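Methylmalonyl-CoA carboxyltransferase 12S subunit (PDB 1ON3) transfers the carboxyl group of methylmalonyl-CoA to the biotin of the 1.3S subunit, yielding propanoyl-CoA, as the hexameric core of transcarboxylase. Local coordinates at residues Q170-Y184 against L188-I202. Residues are numbered along the deposited sequence; the frame is centred on the assembly and turned at random.
Sequences QIAIIAGPCAGGASY and LTDFIIMTKKAHMFI. With MCA (methylmalonyl-coenzyme A), chain T; DXX (methylmalonic acid), chain U.
Ile174 packs against Ile192 and Met194 where two parallel strands, 170-175 and 191-195, run side by side. Its CG1 meets Ile192 CG2 at 3.6 Å, and its CB rests on Met194 CG. The branch CG2, anti to the backbone N, reaches the methyl of Ala198, which closes the turn after strand 191-195. This is the tight part of the contact. Short backbone bonds, such as Ala172 N to Phe191 O (2.8 Å), hold the strands together. The other face of the sheet carries Ile171 and Ile173, and Ile193 CD1 touches both.

Asp190 grips the start of the strand pair. Its OD1 accepts from Gln170 N (3.0 Å) on the anti side, while Asp190 N gives to Gln170 O. A water links OD1 to Gln170 NE2, which also bonds to Asn161 O. OD2 is held by Asn520 of a second subunit. With alanine in place of Asp190, Gln170 N would probably lose its OD1 acceptor and that asparagine its OD2 mate.

Past the corner at Gly176 the pairing with 199-201 is looser. Phe201 N to Cys178 O is a weak bond at 3.4 Å, and Lys197 is exposed at the nearby turn. The pairing firms up again at Gly180 N, which gives to Phe201 O. Gly181 N then donates almost straight to OS5 of methylmalonyl-CoA (2.7 Å, 177°), so this bend forms part of the substrate pocket. Ile202 CD1 lies over one face of the Tyr184 ring, a CH-pi contact.

This is a crotonase-type core. Strand 133-139 flanks 170-175, and strand 236-238 flanks 191-195. Helix 241-253 packs on Ile171 and Phe191, while helix 147-164 touches Gln170 and Leu188.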
loop_
_atom_site.group_PDB
_atom_site.type_symbol
_atom_site.label_atom_id
_atom_site.label_comp_id
_atom_site.label_asym_id
_atom_site.label_seq_id
_atom_site.Cartn_x
_atom_site.Cartn_y
_atom_site.Cartn_z
ATOM N N GLN E 170 -9.893 -5.214 24.946
ATOM C CA GLN E 170 -9.239 -5.663 26.173
ATOM C C GLN E 170 -10.114 -5.288 27.360
ATOM O O GLN E 170 -10.420 -4.111 27.566
ATOM C CB GLN E 170 -7.864 -4.998 26.337
ATOM C CG GLN E 170 -6.880 -5.245 25.217
ATOM C CD GLN E 170 -5.578 -4.516 25.455
ATOM O OE1 GLN E 170 -4.732 -4.983 26.219
ATOM N NE2 GLN E 170 -5.417 -3.349 24.822
ATOM N N ILE E 171 -10.522 -6.303 28.119
ATOM C CA ILE E 171 -11.389 -6.142 29.278
ATOM C C ILE E 171 -10.679 -6.581 30.566
ATOM O O ILE E 171 -10.183 -7.703 30.671
ATOM C CB ILE E 171 -12.683 -6.980 29.091
ATOM C CG1 ILE E 171 -13.442 -6.464 27.862
ATOM C CG2 ILE E 171 -13.575 -6.903 30.334
ATOM C CD1 ILE E 171 -14.604 -7.373 27.406
ATOM N N ALA E 172 -10.627 -5.687 31.540
ATOM C CA ALA E 172 -9.993 -6.008 32.802
ATOM C C ALA E 172 -11.060 -6.189 33.869
ATOM O O ALA E 172 -12.016 -5.411 33.941
ATOM C CB ALA E 172 -9.049 -4.897 33.201
ATOM N N ILE E 173 -10.909 -7.224 34.684
ATOM C CA ILE E 173 -11.840 -7.453 35.787
ATOM C C ILE E 173 -11.000 -7.488 37.062
ATOM O O ILE E 173 -10.188 -8.398 37.242
ATOM C CB ILE E 173 -12.597 -8.806 35.660
ATOM C CG1 ILE E 173 -13.366 -8.874 34.342
ATOM C CG2 ILE E 173 -13.588 -8.956 36.807
ATOM C CD1 ILE E 173 -12.669 -9.706 33.278
ATOM N N ILE E 174 -11.163 -6.479 37.918
ATOM C CA ILE E 174 -10.424 -6.417 39.174
ATOM C C ILE E 174 -11.309 -7.124 40.184
ATOM O O ILE E 174 -12.402 -6.639 40.504
ATOM C CB ILE E 174 -10.205 -4.967 39.676
ATOM C CG1 ILE E 174 -9.918 -4.017 38.514
ATOM C CG2 ILE E 174 -9.055 -4.967 40.701
ATOM C CD1 ILE E 174 -8.699 -4.329 37.729
ATOM N N ALA E 175 -10.837 -8.258 40.695
ATOM C CA ALA E 175 -11.632 -9.054 41.622
ATOM C C ALA E 175 -10.937 -9.342 42.949
ATOM O O ALA E 175 -11.280 -10.301 43.646
ATOM C CB ALA E 175 -12.026 -10.364 40.944
ATOM N N GLY E 176 -9.968 -8.503 43.274
ATOM C CA GLY E 176 -9.222 -8.626 44.509
ATOM C C GLY E 176 -8.329 -7.408 44.574
ATOM O O GLY E 176 -8.647 -6.374 43.964
ATOM N N PRO E 177 -7.204 -7.479 45.302
ATOM C CA PRO E 177 -6.327 -6.312 45.365
ATOM C C PRO E 177 -5.643 -6.091 44.021
ATOM O O PRO E 177 -5.548 -7.003 43.195
ATOM C CB PRO E 177 -5.296 -6.698 46.430
ATOM C CG PRO E 177 -6.023 -7.662 47.288
ATOM C CD PRO E 177 -6.799 -8.488 46.293
ATOM N N CYS E 178 -5.172 -4.869 43.833
ATOM C CA CYS E 178 -4.424 -4.438 42.656
ATOM C C CYS E 178 -3.613 -3.305 43.260
ATOM O O CYS E 178 -3.892 -2.118 43.056
ATOM C CB CYS E 178 -5.349 -3.916 41.555
ATOM S SG CYS E 178 -4.466 -3.701 39.965
ATOM N N ALA E 179 -2.604 -3.695 44.032
ATOM C CA ALA E 179 -1.763 -2.744 44.751
ATOM C C ALA E 179 -0.562 -2.196 44.004
ATOM O O ALA E 179 0.391 -2.932 43.709
ATOM C CB ALA E 179 -1.304 -3.375 46.063
ATOM N N GLY E 180 -0.602 -0.899 43.717
ATOM C CA GLY E 180 0.504 -0.258 43.042
ATOM C C GLY E 180 0.417 -0.078 41.536
ATOM O O GLY E 180 -0.663 -0.073 40.944
ATOM N N GLY E 181 1.586 0.078 40.926
ATOM C CA GLY E 181 1.680 0.270 39.490
ATOM C C GLY E 181 0.982 -0.784 38.657
ATOM O O GLY E 181 0.700 -0.543 37.490
ATOM N N ALA E 182 0.717 -1.952 39.237
ATOM C CA ALA E 182 0.007 -3.010 38.515
ATOM C C ALA E 182 -1.266 -2.406 37.908
ATOM O O ALA E 182 -1.719 -2.814 36.837
ATOM C CB ALA E 182 -0.368 -4.133 39.471
ATOM N N SER E 183 -1.829 -1.425 38.613
ATOM C CA SER E 183 -3.050 -0.735 38.197
ATOM C C SER E 183 -2.995 -0.097 36.803
ATOM O O SER E 183 -4.030 0.106 36.177
ATOM C CB SER E 183 -3.409 0.347 39.226
ATOM O OG SER E 183 -3.624 -0.223 40.508
ATOM N N TYR E 184 -1.805 0.221 36.309
ATOM C CA TYR E 184 -1.707 0.834 34.987
ATOM C C TYR E 184 -2.099 -0.110 33.841
ATOM O O TYR E 184 -2.518 0.347 32.781
ATOM C CB TYR E 184 -0.305 1.408 34.775
ATOM C CG TYR E 184 -0.024 2.626 35.634
ATOM C CD1 TYR E 184 1.091 2.670 36.479
ATOM C CD2 TYR E 184 -0.880 3.736 35.609
ATOM C CE1 TYR E 184 1.343 3.794 37.285
ATOM C CE2 TYR E 184 -0.639 4.854 36.401
ATOM C CZ TYR E 184 0.480 4.876 37.245
ATOM O OH TYR E 184 0.719 5.980 38.055
ATOM N N LEU E 188 -4.764 0.736 30.883
ATOM C CA LEU E 188 -4.416 0.670 29.464
ATOM C C LEU E 188 -5.322 -0.274 28.662
ATOM O O LEU E 188 -5.231 -0.328 27.433
ATOM C CB LEU E 188 -2.937 0.276 29.329
ATOM C CG LEU E 188 -1.920 1.329 29.830
ATOM C CD1 LEU E 188 -0.517 0.726 29.884
ATOM C CD2 LEU E 188 -1.928 2.555 28.914
ATOM N N THR E 189 -6.191 -1.025 29.342
ATOM C CA THR E 189 -7.123 -1.909 28.632
ATOM C C THR E 189 -8.288 -0.992 28.273
ATOM O O THR E 189 -8.225 0.208 28.529
ATOM C CB THR E 189 -7.660 -3.074 29.511
ATOM O OG1 THR E 189 -8.435 -2.549 30.605
ATOM C CG2 THR E 189 -6.482 -3.936 30.057
ATOM N N ASP E 190 -9.357 -1.524 27.696
ATOM C CA ASP E 190 -10.463 -0.632 27.329
ATOM C C ASP E 190 -11.522 -0.413 28.395
ATOM O O ASP E 190 -12.015 0.707 28.556
ATOM C CB ASP E 190 -11.125 -1.130 26.059
ATOM C CG ASP E 190 -10.152 -1.216 24.912
ATOM O OD1 ASP E 190 -9.993 -2.319 24.363
ATOM O OD2 ASP E 190 -9.537 -0.181 24.578
ATOM N N PHE E 191 -11.890 -1.484 29.098
ATOM C CA PHE E 191 -12.900 -1.408 30.141
ATOM C C PHE E 191 -12.479 -2.088 31.419
ATOM O O PHE E 191 -11.946 -3.196 31.386
ATOM C CB PHE E 191 -14.206 -2.059 29.690
ATOM C CG PHE E 191 -14.813 -1.408 28.491
ATOM C CD1 PHE E 191 -14.544 -1.883 27.213
ATOM C CD2 PHE E 191 -15.607 -0.287 28.638
ATOM C CE1 PHE E 191 -15.066 -1.234 26.082
ATOM C CE2 PHE E 191 -16.127 0.366 27.525
ATOM C CZ PHE E 191 -15.855 -0.111 26.246
ATOM N N ILE E 192 -12.722 -1.421 32.545
ATOM C CA ILE E 192 -12.416 -2.015 33.842
ATOM C C ILE E 192 -13.707 -2.331 34.594
ATOM O O ILE E 192 -14.524 -1.434 34.812
ATOM C CB ILE E 192 -11.590 -1.076 34.747
ATOM C CG1 ILE E 192 -10.228 -0.790 34.110
ATOM C CG2 ILE E 192 -11.411 -1.732 36.125
ATOM C CD1 ILE E 192 -9.409 0.260 34.882
ATOM N N ILE E 193 -13.890 -3.605 34.959
ATOM C CA ILE E 193 -15.042 -4.053 35.744
ATOM C C ILE E 193 -14.419 -4.355 37.095
ATOM O O ILE E 193 -13.488 -5.148 37.172
ATOM C CB ILE E 193 -15.658 -5.365 35.214
ATOM C CG1 ILE E 193 -16.220 -5.149 33.808
ATOM C CG2 ILE E 193 -16.784 -5.819 36.132
ATOM C CD1 ILE E 193 -16.419 -6.460 33.054
ATOM N N MET E 194 -14.930 -3.725 38.145
ATOM C CA MET E 194 -14.387 -3.892 39.486
ATOM C C MET E 194 -15.450 -4.400 40.457
ATOM O O MET E 194 -16.532 -3.820 40.541
ATOM C CB MET E 194 -13.856 -2.533 39.946
ATOM C CG MET E 194 -12.823 -2.568 41.012
ATOM S SD MET E 194 -12.057 -0.947 41.251
ATOM C CE MET E 194 -11.409 -1.248 42.909
ATOM N N THR E 195 -15.153 -5.471 41.200
ATOM C CA THR E 195 -16.126 -6.002 42.156
ATOM C C THR E 195 -16.035 -5.232 43.470
ATOM O O THR E 195 -15.069 -4.496 43.704
ATOM C CB THR E 195 -15.879 -7.480 42.484
ATOM O OG1 THR E 195 -14.707 -7.586 43.302
ATOM C CG2 THR E 195 -15.702 -8.294 41.210
ATOM N N LYS E 196 -17.033 -5.408 44.336
ATOM C CA LYS E 196 -17.029 -4.702 45.615
ATOM C C LYS E 196 -16.049 -5.306 46.625
ATOM O O LYS E 196 -15.886 -4.796 47.732
ATOM C CB LYS E 196 -18.454 -4.624 46.183
ATOM C CG LYS E 196 -19.284 -3.613 45.410
ATOM C CD LYS E 196 -20.663 -3.378 45.986
ATOM C CE LYS E 196 -21.329 -2.215 45.241
ATOM N NZ LYS E 196 -22.692 -1.905 45.743
ATOM N N LYS E 197 -15.371 -6.376 46.227
ATOM C CA LYS E 197 -14.385 -6.991 47.105
ATOM C C LYS E 197 -12.990 -6.532 46.680
ATOM O O LYS E 197 -12.008 -6.768 47.375
ATOM C CB LYS E 197 -14.474 -8.518 47.021
ATOM C CG LYS E 197 -15.732 -9.108 47.642
ATOM C CD LYS E 197 -15.793 -8.822 49.141
ATOM C CE LYS E 197 -16.940 -9.585 49.793
ATOM N NZ LYS E 197 -18.243 -9.292 49.120
ATOM N N ALA E 198 -12.915 -5.859 45.540
ATOM C CA ALA E 198 -11.634 -5.399 45.012
ATOM C C ALA E 198 -11.185 -4.030 45.494
ATOM O O ALA E 198 -11.978 -3.240 45.996
ATOM C CB ALA E 198 -11.670 -5.408 43.474
ATOM N N HIS E 199 -9.886 -3.778 45.357
ATOM C CA HIS E 199 -9.294 -2.494 45.705
ATOM C C HIS E 199 -8.169 -2.228 44.715
ATOM O O HIS E 199 -7.468 -3.147 44.281
ATOM C CB HIS E 199 -8.780 -2.483 47.151
ATOM C CG HIS E 199 -9.868 -2.645 48.167
ATOM N ND1 HIS E 199 -10.296 -3.880 48.606
ATOM C CD2 HIS E 199 -10.681 -1.735 48.756
ATOM C CE1 HIS E 199 -11.329 -3.725 49.417
ATOM N NE2 HIS E 199 -11.584 -2.432 49.524
ATOM N N MET E 200 -8.011 -0.969 44.344
ATOM C CA MET E 200 -6.997 -0.581 43.379
ATOM C C MET E 200 -6.455 0.796 43.760
ATOM O O MET E 200 -7.213 1.675 44.154
ATOM C CB MET E 200 -7.646 -0.537 41.986
ATOM C CG MET E 200 -6.757 -0.093 40.851
ATOM S SD MET E 200 -7.503 -0.551 39.248
ATOM C CE MET E 200 -8.804 0.697 39.075
ATOM N N PHE E 201 -5.143 0.974 43.660
ATOM C CA PHE E 201 -4.529 2.260 43.980
ATOM C C PHE E 201 -3.050 2.263 43.617
ATOM O O PHE E 201 -2.417 1.204 43.529
ATOM C CB PHE E 201 -4.722 2.604 45.466
ATOM C CG PHE E 201 -4.484 1.452 46.402
ATOM C CD1 PHE E 201 -3.219 0.876 46.520
ATOM C CD2 PHE E 201 -5.531 0.940 47.165
ATOM C CE1 PHE E 201 -3.000 -0.197 47.389
ATOM C CE2 PHE E 201 -5.327 -0.130 48.036
ATOM C CZ PHE E 201 -4.060 -0.702 48.150
ATOM N N ILE E 202 -2.514 3.447 43.362
ATOM C CA ILE E 202 -1.103 3.556 43.010
ATOM C C ILE E 202 -0.308 3.529 44.310
ATOM O O ILE E 202 0.705 2.843 44.409
ATOM C CB ILE E 202 -0.810 4.860 42.234
ATOM C CG1 ILE E 202 -1.396 4.760 40.816
ATOM C CG2 ILE E 202 0.694 5.103 42.161
ATOM C CD1 ILE E 202 -1.061 3.431 40.105
HETATM C C8 MCA T . 1.446 -9.676 48.712
HETATM N N9 MCA T . 2.342 -10.718 48.970
HETATM C C4 MCA T . 3.467 -10.394 48.228
HETATM C C5 MCA T . 3.154 -9.177 47.578
HETATM N N7 MCA T . 1.880 -8.746 47.899
HETATM N N3 MCA T . 4.665 -11.101 48.122
HETATM C C2 MCA T . 5.569 -10.478 47.289
HETATM N N1 MCA T . 5.376 -9.299 46.606
HETATM C C6 MCA T . 4.169 -8.615 46.725
HETATM N N6 MCA T . 4.024 -7.476 46.039
HETATM C "C1'" MCA T . 2.244 -11.836 49.739
HETATM C "C2'" MCA T . 2.222 -11.429 51.216
HETATM O "O2'" MCA T . 3.519 -11.281 51.722
HETATM C "C3'" MCA T . 1.392 -12.536 51.818
HETATM O "O3'" MCA T . 2.235 -13.618 52.172
HETATM C "C4'" MCA T . 0.367 -12.931 50.739
HETATM O "O4'" MCA T . 0.996 -12.482 49.478
HETATM C "C5'" MCA T . -1.049 -12.227 50.766
HETATM O "O5'" MCA T . -1.045 -11.442 51.681
HETATM P P1 MCA T . -1.587 -10.887 52.831
HETATM O O11 MCA T . -0.834 -9.895 53.400
HETATM O O12 MCA T . -1.661 -12.066 53.454
HETATM O O6 MCA T . -3.015 -10.116 52.606
HETATM P P2 MCA T . -4.099 -9.352 52.479
HETATM O O21 MCA T . -3.995 -9.150 53.845
HETATM O O22 MCA T . -5.225 -9.802 51.762
HETATM O O7 MCA T . -3.527 -8.016 51.803
HETATM C CPB MCA T . -2.977 -7.972 50.737
HETATM C CPA MCA T . -2.364 -6.757 50.063
HETATM C CP7 MCA T . -1.030 -6.822 50.842
HETATM C CP9 MCA T . -3.256 -5.495 50.148
HETATM C CP8 MCA T . -2.184 -7.102 48.563
HETATM O OP3 MCA T . -0.406 -7.885 50.690
HETATM C CP6 MCA T . 0.008 -5.881 50.616
HETATM O OP2 MCA T . -0.283 -4.634 50.728
HETATM N NP2 MCA T . 1.356 -6.345 50.228
HETATM C CP5 MCA T . 2.064 -5.432 49.394
HETATM C CP4 MCA T . 1.925 -4.417 48.397
HETATM C CP3 MCA T . 2.999 -3.806 47.633
HETATM O OP1 MCA T . 3.899 -3.359 48.544
HETATM N NP1 MCA T . 3.303 -3.565 46.217
HETATM C CP2 MCA T . 4.568 -2.904 46.056
HETATM C CP1 MCA T . 4.845 -2.875 44.613
HETATM P P3 MCA T . 2.199 -15.059 52.969
HETATM O O31 MCA T . 1.978 -14.297 54.241
HETATM O O32 MCA T . 3.573 -15.656 52.891
HETATM O O33 MCA T . 1.066 -16.022 52.722
HETATM S S MCA T . 6.154 -2.210 44.174
HETATM C CS1 MCA T . 5.542 -2.624 42.714
HETATM O OS1 MCA T . 4.496 -3.211 42.318
HETATM C CS2 MCA T . 5.562 -1.493 41.882
HETATM C CS3 MCA T . 6.256 -1.587 40.758
HETATM C CS4 MCA T . 4.881 -0.093 41.846
HETATM O OS4 MCA T . 5.392 0.865 41.264
HETATM O OS5 MCA T . 3.815 -0.024 42.443
HETATM C C1 DXX U . 4.467 1.844 47.120
HETATM O O1 DXX U . 5.387 0.976 47.494
HETATM C CA DXX U . 3.429 1.393 46.664
HETATM C CB DXX U . 3.600 1.423 45.278
HETATM C C DXX U . 2.223 0.912 47.277
HETATM O O DXX U . 1.895 1.611 48.259
HETATM O O2 DXX U . 1.572 -0.071 46.876
HETATM O O HOH W 1 -7.846 -2.521 22.779
HETATM O O HOH W 2 -14.129 -10.276 43.716
#